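Local coordinates for ADP-ribosylation factor guanine nucleotide-exchange factor SEC7 (Saccharomyces cerevisiae, PDB 4OIY), which activates the small GTPase ARF1 at the trans-Golgi network by guanine nucleotide exchange, a reaction carried out by its Sec7 domain, and is thus involved in Golgi vesicle budding, at residues Ala76-Thr84 / Arg93-Leu101. Residues are numbered along the deposited sequence; the frame is centred on the assembly and turned at random.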
loop_
_atom_site.group_PDB
_atom_site.type_symbol
_atom_site.label_atom_id
_atom_site.label_comp_id
_atom_site.label_asym_id
_atom_site.label_seq_id
_atom_site.Cartn_x
_atom_site.Cartn_y
_atom_site.Cartn_z
ATOM N N ALA A 76 -6.252 9.930 0.811
ATOM C CA ALA A 76 -5.413 10.775 1.670
ATOM C C ALA A 76 -4.201 10.006 2.197
ATOM O O ALA A 76 -3.119 10.550 2.310
ATOM C CB ALA A 76 -6.216 11.327 2.836
ATOM N N PHE A 77 -4.395 8.739 2.521
ATOM C CA PHE A 77 -3.319 7.887 3.025
ATOM C C PHE A 77 -2.204 7.793 1.977
ATOM O O PHE A 77 -1.038 8.031 2.284
ATOM C CB PHE A 77 -3.929 6.520 3.363
ATOM C CG PHE A 77 -2.973 5.496 3.910
ATOM C CD1 PHE A 77 -2.745 5.403 5.276
ATOM C CD2 PHE A 77 -2.380 4.568 3.067
ATOM C CE1 PHE A 77 -1.908 4.430 5.789
ATOM C CE2 PHE A 77 -1.528 3.599 3.573
ATOM C CZ PHE A 77 -1.306 3.525 4.937
ATOM N N VAL A 78 -2.575 7.478 0.738
ATOM C CA VAL A 78 -1.600 7.406 -0.356
ATOM C C VAL A 78 -0.947 8.774 -0.571
ATOM O O VAL A 78 0.248 8.847 -0.824
ATOM C CB VAL A 78 -2.216 6.889 -1.679
ATOM C CG1 VAL A 78 -1.142 6.742 -2.748
ATOM C CG2 VAL A 78 -2.907 5.548 -1.460
ATOM N N ASP A 79 -1.725 9.844 -0.436
ATOM C CA ASP A 79 -1.203 11.204 -0.638
ATOM C C ASP A 79 -0.115 11.598 0.357
ATOM O O ASP A 79 0.650 12.523 0.079
ATOM C CB ASP A 79 -2.321 12.253 -0.558
ATOM C CG ASP A 79 -3.155 12.335 -1.815
ATOM O OD1 ASP A 79 -2.785 11.750 -2.856
ATOM O OD2 ASP A 79 -4.203 13.024 -1.755
ATOM N N GLU A 80 -0.058 10.932 1.511
ATOM C CA GLU A 80 0.976 11.205 2.519
ATOM C C GLU A 80 2.350 10.642 2.157
ATOM O O GLU A 80 3.357 11.046 2.735
ATOM C CB GLU A 80 0.540 10.672 3.884
ATOM C CG GLU A 80 -0.642 11.426 4.458
ATOM C CD GLU A 80 -0.294 12.869 4.761
ATOM O OE1 GLU A 80 0.701 13.094 5.475
ATOM O OE2 GLU A 80 -1.009 13.767 4.277
ATOM N N PHE A 81 2.399 9.724 1.201
ATOM C CA PHE A 81 3.661 9.119 0.799
ATOM C C PHE A 81 4.429 10.043 -0.128
ATOM O O PHE A 81 3.839 10.713 -0.990
ATOM C CB PHE A 81 3.432 7.780 0.094
ATOM C CG PHE A 81 3.066 6.667 1.023
ATOM C CD1 PHE A 81 1.784 6.585 1.533
ATOM C CD2 PHE A 81 4.001 5.709 1.395
ATOM C CE1 PHE A 81 1.433 5.572 2.398
ATOM C CE2 PHE A 81 3.662 4.699 2.272
ATOM C CZ PHE A 81 2.368 4.626 2.765
ATOM N N ASP A 82 5.746 10.070 0.055
ATOM C CA ASP A 82 6.629 10.764 -0.864
ATOM C C ASP A 82 7.405 9.728 -1.658
ATOM O O ASP A 82 8.347 9.133 -1.151
ATOM C CB ASP A 82 7.582 11.689 -0.106
ATOM C CG ASP A 82 8.369 12.603 -1.030
ATOM O OD1 ASP A 82 8.179 12.528 -2.265
ATOM O OD2 ASP A 82 9.169 13.420 -0.512
ATOM N N PHE A 83 6.983 9.507 -2.901
ATOM C CA PHE A 83 7.656 8.578 -3.811
ATOM C C PHE A 83 8.645 9.279 -4.735
ATOM O O PHE A 83 9.196 8.650 -5.631
ATOM C CB PHE A 83 6.629 7.842 -4.682
ATOM C CG PHE A 83 5.586 7.071 -3.911
ATOM C CD1 PHE A 83 5.942 6.204 -2.879
ATOM C CD2 PHE A 83 4.249 7.180 -4.251
ATOM C CE1 PHE A 83 4.976 5.480 -2.194
ATOM C CE2 PHE A 83 3.282 6.460 -3.563
ATOM C CZ PHE A 83 3.650 5.608 -2.538
ATOM N N THR A 84 8.880 10.572 -4.526
ATOM C CA THR A 84 9.728 11.333 -5.445
ATOM C C THR A 84 11.138 10.738 -5.519
ATOM O O THR A 84 11.796 10.559 -4.504
ATOM C CB THR A 84 9.811 12.819 -5.040
ATOM O OG1 THR A 84 8.486 13.361 -4.924
ATOM C CG2 THR A 84 10.586 13.616 -6.092
ATOM N N ARG A 93 7.405 -1.012 -2.190
ATOM C CA ARG A 93 7.833 -1.616 -0.928
ATOM C C ARG A 93 7.391 -0.742 0.242
ATOM O O ARG A 93 6.820 -1.236 1.219
ATOM C CB ARG A 93 9.357 -1.850 -0.877
ATOM C CG ARG A 93 9.752 -2.684 0.343
ATOM C CD ARG A 93 11.207 -3.127 0.437
ATOM N NE ARG A 93 11.718 -3.887 -0.711
ATOM C CZ ARG A 93 12.378 -3.355 -1.737
ATOM N NH1 ARG A 93 12.592 -2.045 -1.798
ATOM N NH2 ARG A 93 12.812 -4.130 -2.718
ATOM N N SER A 94 7.640 0.558 0.133
ATOM C CA SER A 94 7.236 1.507 1.162
ATOM C C SER A 94 5.724 1.455 1.389
ATOM O O SER A 94 5.253 1.390 2.520
ATOM C CB SER A 94 7.659 2.922 0.773
ATOM O OG SER A 94 7.124 3.879 1.671
ATOM N N PHE A 95 4.980 1.443 0.293
ATOM C CA PHE A 95 3.524 1.449 0.342
ATOM C C PHE A 95 2.949 0.146 0.919
ATOM O O PHE A 95 2.182 0.169 1.883
ATOM C CB PHE A 95 2.993 1.692 -1.074
ATOM C CG PHE A 95 1.501 1.839 -1.156
ATOM C CD1 PHE A 95 0.840 2.799 -0.411
ATOM C CD2 PHE A 95 0.764 1.044 -2.025
ATOM C CE1 PHE A 95 -0.539 2.936 -0.497
ATOM C CE2 PHE A 95 -0.608 1.180 -2.124
ATOM C CZ PHE A 95 -1.263 2.131 -1.360
ATOM N N LEU A 96 3.314 -0.987 0.331
ATOM C CA LEU A 96 2.689 -2.262 0.706
ATOM C C LEU A 96 3.120 -2.796 2.062
ATOM O O LEU A 96 2.448 -3.656 2.615
ATOM C CB LEU A 96 2.926 -3.329 -0.362
ATOM C CG LEU A 96 2.295 -3.067 -1.733
ATOM C CD1 LEU A 96 2.642 -4.202 -2.684
ATOM C CD2 LEU A 96 0.786 -2.892 -1.641
ATOM N N GLN A 97 4.224 -2.290 2.607
ATOM C CA GLN A 97 4.659 -2.706 3.940
ATOM C C GLN A 97 3.975 -1.871 5.039
ATOM O O GLN A 97 4.235 -2.078 6.239
ATOM C CB GLN A 97 6.189 -2.622 4.044
ATOM C CG GLN A 97 6.891 -3.684 3.207
ATOM C CD GLN A 97 8.408 -3.665 3.342
ATOM O OE1 GLN A 97 8.994 -2.690 3.814
ATOM N NE2 GLN A 97 9.048 -4.750 2.915
ATOM N N SER A 98 3.101 -0.939 4.644
ATOM C CA SER A 98 2.381 -0.081 5.604
ATOM C C SER A 98 0.950 -0.532 5.950
ATOM O O SER A 98 0.326 0.036 6.847
ATOM C CB SER A 98 2.344 1.366 5.100
ATOM O OG SER A 98 1.440 1.540 4.021
ATOM N N PHE A 99 0.423 -1.513 5.223
ATOM C CA PHE A 99 -0.907 -2.072 5.470
ATOM C C PHE A 99 -1.002 -3.415 4.741
ATOM O O PHE A 99 -0.182 -3.719 3.879
ATOM C CB PHE A 99 -1.998 -1.125 4.959
ATOM C CG PHE A 99 -2.046 -1.028 3.462
ATOM C CD1 PHE A 99 -1.147 -0.238 2.773
ATOM C CD2 PHE A 99 -2.975 -1.749 2.739
ATOM C CE1 PHE A 99 -1.178 -0.164 1.387
ATOM C CE2 PHE A 99 -3.020 -1.681 1.359
ATOM C CZ PHE A 99 -2.123 -0.885 0.675
ATOM N N ARG A 100 -1.997 -4.223 5.096
ATOM C CA ARG A 100 -2.282 -5.454 4.360
ATOM C C ARG A 100 -3.374 -5.234 3.328
ATOM O O ARG A 100 -4.472 -4.798 3.664
ATOM C CB ARG A 100 -2.730 -6.557 5.314
ATOM C CG ARG A 100 -2.878 -7.913 4.641
ATOM C CD ARG A 100 -3.334 -8.989 5.607
ATOM N NE ARG A 100 -4.781 -9.008 5.794
ATOM C CZ ARG A 100 -5.446 -9.938 6.480
ATOM N NH1 ARG A 100 -4.800 -10.931 7.077
ATOM N NH2 ARG A 100 -6.764 -9.862 6.578
ATOM N N LEU A 101 -3.074 -5.535 2.063
ATOM C CA LEU A 101 -4.080 -5.462 1.016
ATOM C C LEU A 101 -5.253 -6.372 1.362
ATOM O O LEU A 101 -5.028 -7.500 1.804
ATOM C CB LEU A 101 -3.508 -5.879 -0.347
ATOM C CG LEU A 101 -2.701 -4.828 -1.119
ATOM C CD1 LEU A 101 -1.961 -5.500 -2.255
ATOM C CD2 LEU A 101 -3.581 -3.713 -1.652
#
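Phe95 drives the edge of its ring into one face of Phe81, a T-shaped pair with centroids 5.5 Å apart and planes at 81°; CD1 of Phe95 stands over the rim of that face. The tight part of the contact lies on the inner side of this pair. Phe95 reaches inward because chi1 (-175°) sets its CG opposite the backbone N, bringing CE1 to 3.7 Å from CG2 of Val78, while CE1 of Phe99, from the same segment as Phe95, sits over the centre of the Phe95 ring. CE2 of Phe77 meets CD1 of Phe99 at 3.9 Å, the two rings nearly perpendicular. The hydroxyl of Ser98 faces the edges of both Phe77 and Phe81, its OG 3.5 Å from CZ of Phe81; a 2.6 Å bond to Phe95 O, in the carbonyl plane and on a lone pair, satisfies this polar atom. Toward solvent the contact thins to partly exposed Ser94, whose OG lies at the Phe81 edge, 3.6 Å from CE2. Cutting Phe81 back to an alanine is likely to open a gap beside Phe95 and leave the Phe95 ring edge without the face it packs on. Helix 105-122 backs the cluster, Phe115 meeting the rings of both Phe83 and Phe95. Aromatic packing of this kind, joining helices 68-79 and 88-96 and the loops after them, belongs to the hydrophobic core of the all-helical Sec7 domain.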